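Local atomic coordinates of flagellar motor switch protein FliG (Aquifex aeolicus, PDB entry 3HJL), a protein that probably forms part of the rotor-mounted switch complex at the base of the bacterial flagellum and helps determine the direction in which the flagellum rotates. Residues Phe238-Ile243 against Met264-Gly269; Lys260-Ile265 against Gln309-Asn314. All coordinates share one frame; numbering follows the deposited sequence.

Both contacts lie within the C-terminal domain of FliG, about 40 Å from the centre of the elongated chain. Their centres are about 7 Å apart. They share helix 260-268: contact 2 uses its first part, contact 1 its C-terminal end, and M264 and I265 belong to both. Along the chain the order is loop 238-243, helix 260-268, then helix 302-320, which carries Q309-N314. Q309 NE2 of contact 2 probably bonds A266 O of contact 1 at 3.0 Å. The outer segments also meet, with F240 CD1 3.5 Å from Q309 O. Three parts distant in sequence thus pack together in this helical domain, away from the EHPQR motif.

Contact 1: residues Phe238-Ile243 against Met264-Gly269; sequences FTFEDI and MIALLG
A266 O takes a hydrogen bond from the side-chain amide Q309 NE2 of helix 302-320 and has F240 CZ 4.1 Å away, oblique to the ring. The remaining contact between the segments is apolar. F240 CE1 touches the methyl A266 CB at 4.2 Å. L267 CD2 reaches F240 CZ at 4.1 Å, arriving at the ring edge, near its plane. The side chains of F240 and L267 cross at about a right angle. The CB of F240 already points toward helix 260-268, and with CG anti to the backbone N (chi1 -167°) the ring extends to it.

This is a loop-to-helix contact of the all-helical C-terminal domain of FliG. The loop joins helix 227-237 to helix 248-255, and F240 is the residue of this loop that packs on the last turn of helix 260-268. The interface is small, 110 Å² in all, but the three touching residues are buried. I274 of helix 272-279 also touches F240, and F278 of the same helix packs on L267.

Within the loop, I243 lays CD1 over one face of the F240 ring, 3.5 Å above the plane and toward its rim. The turn that places I243 there includes the backbone bond from I243 N to F240 O. The side chain of D242 closes back on the start of the turn: T239 N donates to D242 OD2 at 2.8 Å, nearly straight at 174°. The oxygen is met on its anti side, with the donor 32° out of the carboxylate plane. D242 CB in turn lies over a face of the F238 ring.

Contact 2: residues Lys260-Ile265 against Gln309-Asn314; sequences KNTLMI and QRQVVN
Helices 260-265 and 309-314 cross at -120°, with their axes 9.0 Å apart at closest approach, and the nearest CA atoms are those of L263 and V312, 7.0 Å apart. T262 and Q311 make the closest side-chain contact. The methyl T262 CG2 meets the amide oxygen Q311 OE1 at 3.2 Å, a close contact without a hydrogen bond and tight for a methyl carbon and an oxygen. It also lies 3.9 Å from Q311 CB. CB of T262 points toward helix 302-320, and the methyl, anti to the backbone N, continues that way. The Q311 chain is extended beyond CG and crosses the T262 side chain at about a right angle. The hydroxyl T262 OG1 is engaged elsewhere: it is hydrogen-bonded to D259 OD2, just before the segment.

V312 supplies the apolar part of the contact. Its CG2 lies 4.2 Å from L263 CD1 and, more loosely, 4.4 Å from T262 CG2. L263 starts out pointing away from helix 302-320. With chi1 at -171° and chi2 at 64°, its CD1 branch returns to meet the valine. Both L263 and V312 are buried, whereas T262 and Q311 are partly exposed.

Close by, A308 of helix 302-320 touches both T262 and I265. K260 NZ forms a salt bridge with D293 OD1 of helix 284-296. The contact is a steep helix-helix crossing in which T262 and L263 meet Q311 and V312, and it joins two helices distant in sequence within the all-helical FliG C-terminal domain.

Contact 1: residues Phe238-Ile243 against Met264-Gly269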
loop_
_atom_site.group_PDB
_atom_site.type_symbol
_atom_site.label_atom_id
_atom_site.label_comp_id
_atom_site.label_asym_id
_atom_site.label_seq_id
_atom_site.Cartn_x
_atom_site.Cartn_y
_atom_site.Cartn_z
ATOM N N PHE A 238 16.504 -5.518 -28.300
ATOM C CA PHE A 238 17.062 -6.667 -29.020
ATOM C C PHE A 238 16.764 -7.953 -28.252
ATOM O O PHE A 238 17.286 -8.171 -27.117
ATOM C CB PHE A 238 18.567 -6.550 -29.288
ATOM C CG PHE A 238 19.058 -7.529 -30.333
ATOM C CD1 PHE A 238 19.087 -7.167 -31.676
ATOM C CD2 PHE A 238 19.377 -8.836 -29.988
ATOM C CE1 PHE A 238 19.471 -8.072 -32.648
ATOM C CE2 PHE A 238 19.764 -9.749 -30.952
ATOM C CZ PHE A 238 19.812 -9.366 -32.289
ATOM N N THR A 239 15.943 -8.799 -28.893
ATOM C CA THR A 239 15.502 -10.073 -28.333
ATOM C C THR A 239 16.180 -11.197 -29.111
ATOM O O THR A 239 16.800 -10.956 -30.153
ATOM C CB THR A 239 13.938 -10.203 -28.402
ATOM O OG1 THR A 239 13.508 -11.332 -27.633
ATOM C CG2 THR A 239 13.441 -10.354 -29.840
ATOM N N PHE A 240 16.104 -12.414 -28.579
ATOM C CA PHE A 240 16.699 -13.581 -29.233
ATOM C C PHE A 240 16.066 -13.848 -30.612
ATOM O O PHE A 240 16.743 -14.286 -31.539
ATOM C CB PHE A 240 16.572 -14.817 -28.338
ATOM C CG PHE A 240 17.427 -15.978 -28.785
ATOM C CD1 PHE A 240 18.770 -16.034 -28.450
ATOM C CD2 PHE A 240 16.884 -17.016 -29.531
ATOM C CE1 PHE A 240 19.561 -17.098 -28.857
ATOM C CE2 PHE A 240 17.669 -18.086 -29.934
ATOM C CZ PHE A 240 19.007 -18.121 -29.601
ATOM N N GLU A 241 14.782 -13.536 -30.749
ATOM C CA GLU A 241 14.074 -13.686 -32.014
ATOM C C GLU A 241 14.641 -12.755 -33.107
ATOM O O GLU A 241 14.623 -13.113 -34.286
ATOM C CB GLU A 241 12.576 -13.423 -31.817
ATOM C CG GLU A 241 11.854 -14.407 -30.858
ATOM C CD GLU A 241 11.638 -15.798 -31.450
ATOM O OE1 GLU A 241 10.625 -16.000 -32.155
ATOM O OE2 GLU A 241 12.438 -16.709 -31.137
ATOM N N ASP A 242 15.218 -11.610 -32.707
ATOM C CA ASP A 242 15.805 -10.639 -33.664
ATOM C C ASP A 242 17.100 -11.124 -34.334
ATOM O O ASP A 242 17.643 -10.437 -35.197
ATOM C CB ASP A 242 16.069 -9.276 -32.995
ATOM C CG ASP A 242 14.806 -8.620 -32.470
ATOM O OD1 ASP A 242 13.765 -8.650 -33.178
ATOM O OD2 ASP A 242 14.872 -8.021 -31.367
ATOM N N ILE A 243 17.607 -12.285 -33.928
ATOM C CA ILE A 243 18.733 -12.922 -34.621
ATOM C C ILE A 243 18.414 -13.157 -36.128
ATOM O O ILE A 243 19.317 -13.129 -36.968
ATOM C CB ILE A 243 19.155 -14.240 -33.902
ATOM C CG1 ILE A 243 19.814 -13.907 -32.552
ATOM C CG2 ILE A 243 20.132 -15.038 -34.758
ATOM C CD1 ILE A 243 20.177 -15.129 -31.693
ATOM N N MET A 264 24.476 -24.077 -27.938
ATOM C CA MET A 264 23.699 -25.318 -28.036
ATOM C C MET A 264 22.449 -25.267 -27.176
ATOM O O MET A 264 21.351 -25.557 -27.655
ATOM C CB MET A 264 24.532 -26.528 -27.592
ATOM C CG MET A 264 25.415 -27.111 -28.680
ATOM S SD MET A 264 26.344 -28.588 -28.235
ATOM C CE MET A 264 25.269 -29.376 -27.061
ATOM N N ILE A 265 22.642 -24.917 -25.902
ATOM C CA ILE A 265 21.562 -24.833 -24.914
ATOM C C ILE A 265 20.520 -23.786 -25.313
ATOM O O ILE A 265 19.316 -24.049 -25.246
ATOM C CB ILE A 265 22.118 -24.504 -23.497
ATOM C CG1 ILE A 265 22.936 -25.685 -22.943
ATOM C CG2 ILE A 265 20.974 -24.183 -22.521
ATOM C CD1 ILE A 265 22.081 -26.856 -22.468
ATOM N N ALA A 266 20.998 -22.610 -25.733
ATOM C CA ALA A 266 20.141 -21.524 -26.238
ATOM C C ALA A 266 19.273 -21.959 -27.407
ATOM O O ALA A 266 18.110 -21.551 -27.507
ATOM C CB ALA A 266 20.989 -20.335 -26.663
ATOM N N LEU A 267 19.855 -22.755 -28.303
ATOM C CA LEU A 267 19.151 -23.218 -29.496
ATOM C C LEU A 267 18.141 -24.342 -29.254
ATOM O O LEU A 267 17.321 -24.599 -30.118
ATOM C CB LEU A 267 20.139 -23.587 -30.606
ATOM C CG LEU A 267 20.908 -22.418 -31.254
ATOM C CD1 LEU A 267 21.862 -22.940 -32.275
ATOM C CD2 LEU A 267 19.981 -21.396 -31.903
ATOM N N LEU A 268 18.175 -24.985 -28.084
ATOM C CA LEU A 268 17.175 -26.016 -27.740
ATOM C C LEU A 268 15.761 -25.445 -27.725
ATOM O O LEU A 268 14.830 -26.084 -28.215
ATOM C CB LEU A 268 17.463 -26.654 -26.371
ATOM C CG LEU A 268 18.651 -27.596 -26.232
ATOM C CD1 LEU A 268 18.791 -28.018 -24.774
ATOM C CD2 LEU A 268 18.478 -28.819 -27.127
ATOM N N GLY A 269 15.613 -24.242 -27.167
ATOM C CA GLY A 269 14.325 -23.534 -27.145
ATOM C C GLY A 269 14.182 -22.476 -28.234
ATOM O O GLY A 269 13.414 -21.521 -28.061
#

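Contact 2: residues Lys260-Ile265 against Gln309-Asn314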
loop_
_atom_site.group_PDB
_atom_site.type_symbol
_atom_site.label_atom_id
_atom_site.label_comp_id
_atom_site.label_asym_id
_atom_site.label_seq_id
_atom_site.Cartn_x
_atom_site.Cartn_y
_atom_site.Cartn_z
ATOM N N LYS A 260 30.301 -22.744 -27.286
ATOM C CA LYS A 260 29.529 -23.792 -27.969
ATOM C C LYS A 260 28.381 -24.325 -27.108
ATOM O O LYS A 260 27.258 -24.479 -27.599
ATOM C CB LYS A 260 30.451 -24.965 -28.378
ATOM C CG LYS A 260 29.709 -26.155 -29.025
ATOM C CD LYS A 260 30.628 -27.293 -29.428
ATOM C CE LYS A 260 29.789 -28.498 -29.844
ATOM N NZ LYS A 260 30.552 -29.507 -30.607
ATOM N N ASN A 261 28.679 -24.641 -25.848
ATOM C CA ASN A 261 27.678 -25.182 -24.925
ATOM C C ASN A 261 26.549 -24.176 -24.678
ATOM O O ASN A 261 25.375 -24.552 -24.669
ATOM C CB ASN A 261 28.312 -25.614 -23.584
ATOM C CG ASN A 261 29.355 -26.731 -23.742
ATOM O OD1 ASN A 261 29.256 -27.581 -24.632
ATOM N ND2 ASN A 261 30.355 -26.732 -22.861
ATOM N N THR A 262 26.906 -22.904 -24.493
ATOM C CA THR A 262 25.910 -21.831 -24.324
ATOM C C THR A 262 25.002 -21.720 -25.547
ATOM O O THR A 262 23.779 -21.654 -25.407
ATOM C CB THR A 262 26.582 -20.460 -24.076
ATOM O OG1 THR A 262 27.439 -20.545 -22.931
ATOM C CG2 THR A 262 25.533 -19.370 -23.848
ATOM N N LEU A 263 25.602 -21.733 -26.740
ATOM C CA LEU A 263 24.833 -21.656 -27.995
ATOM C C LEU A 263 23.942 -22.891 -28.209
ATOM O O LEU A 263 22.820 -22.765 -28.668
ATOM C CB LEU A 263 25.772 -21.476 -29.199
ATOM C CG LEU A 263 25.093 -21.176 -30.543
ATOM C CD1 LEU A 263 24.364 -19.843 -30.473
ATOM C CD2 LEU A 263 26.084 -21.192 -31.699
ATOM N N MET A 264 24.476 -24.077 -27.938
ATOM C CA MET A 264 23.699 -25.318 -28.036
ATOM C C MET A 264 22.449 -25.267 -27.176
ATOM O O MET A 264 21.351 -25.557 -27.655
ATOM C CB MET A 264 24.532 -26.528 -27.592
ATOM C CG MET A 264 25.415 -27.111 -28.680
ATOM S SD MET A 264 26.344 -28.588 -28.235
ATOM C CE MET A 264 25.269 -29.376 -27.061
ATOM N N ILE A 265 22.642 -24.917 -25.902
ATOM C CA ILE A 265 21.562 -24.833 -24.914
ATOM C C ILE A 265 20.520 -23.786 -25.313
ATOM O O ILE A 265 19.316 -24.049 -25.246
ATOM C CB ILE A 265 22.118 -24.504 -23.497
ATOM C CG1 ILE A 265 22.936 -25.685 -22.943
ATOM C CG2 ILE A 265 20.974 -24.183 -22.521
ATOM C CD1 ILE A 265 22.081 -26.856 -22.468
ATOM N N GLN A 309 20.092 -18.108 -23.828
ATOM C CA GLN A 309 19.552 -17.177 -24.830
ATOM C C GLN A 309 19.884 -15.707 -24.542
ATOM O O GLN A 309 20.323 -14.991 -25.448
ATOM C CB GLN A 309 18.040 -17.358 -25.010
ATOM C CG GLN A 309 17.691 -18.541 -25.908
ATOM C CD GLN A 309 16.224 -18.650 -26.219
ATOM O OE1 GLN A 309 15.427 -17.804 -25.829
ATOM N NE2 GLN A 309 15.858 -19.692 -26.950
ATOM N N ARG A 310 19.714 -15.272 -23.287
ATOM C CA ARG A 310 20.087 -13.897 -22.906
ATOM C C ARG A 310 21.599 -13.664 -22.947
ATOM O O ARG A 310 22.035 -12.542 -23.188
ATOM C CB ARG A 310 19.502 -13.478 -21.545
ATOM C CG ARG A 310 20.046 -14.196 -20.315
ATOM C CD ARG A 310 19.448 -13.620 -19.025
ATOM N NE ARG A 310 18.012 -13.927 -18.894
ATOM C CZ ARG A 310 17.463 -14.888 -18.131
ATOM N NH1 ARG A 310 18.196 -15.685 -17.343
ATOM N NH2 ARG A 310 16.136 -15.040 -18.136
ATOM N N GLN A 311 22.387 -14.719 -22.704
ATOM C CA GLN A 311 23.854 -14.640 -22.806
ATOM C C GLN A 311 24.300 -14.388 -24.250
ATOM O O GLN A 311 25.197 -13.583 -24.495
ATOM C CB GLN A 311 24.525 -15.904 -22.246
ATOM C CG GLN A 311 24.645 -15.915 -20.718
ATOM C CD GLN A 311 25.260 -17.198 -20.161
ATOM O OE1 GLN A 311 25.438 -18.190 -20.876
ATOM N NE2 GLN A 311 25.584 -17.180 -18.874
ATOM N N VAL A 312 23.668 -15.076 -25.195
ATOM C CA VAL A 312 23.915 -14.850 -26.622
ATOM C C VAL A 312 23.516 -13.411 -27.003
ATOM O O VAL A 312 24.234 -12.748 -27.741
ATOM C CB VAL A 312 23.123 -15.863 -27.505
ATOM C CG1 VAL A 312 23.267 -15.533 -28.989
ATOM C CG2 VAL A 312 23.575 -17.298 -27.220
ATOM N N VAL A 313 22.383 -12.940 -26.470
ATOM C CA VAL A 313 21.909 -11.563 -26.698
ATOM C C VAL A 313 22.858 -10.496 -26.106
ATOM O O VAL A 313 23.096 -9.465 -26.744
ATOM C CB VAL A 313 20.458 -11.366 -26.164
ATOM C CG1 VAL A 313 20.042 -9.882 -26.197
ATOM C CG2 VAL A 313 19.473 -12.221 -26.978
ATOM N N ASN A 314 23.400 -10.749 -24.910
ATOM C CA ASN A 314 24.415 -9.858 -24.303
ATOM C C ASN A 314 25.625 -9.704 -25.220
ATOM O O ASN A 314 26.170 -8.606 -25.370
ATOM C CB ASN A 314 24.916 -10.410 -22.956
ATOM C CG ASN A 314 23.881 -10.322 -21.847
ATOM O OD1 ASN A 314 23.027 -9.444 -21.843
ATOM N ND2 ASN A 314 23.983 -11.226 -20.877
#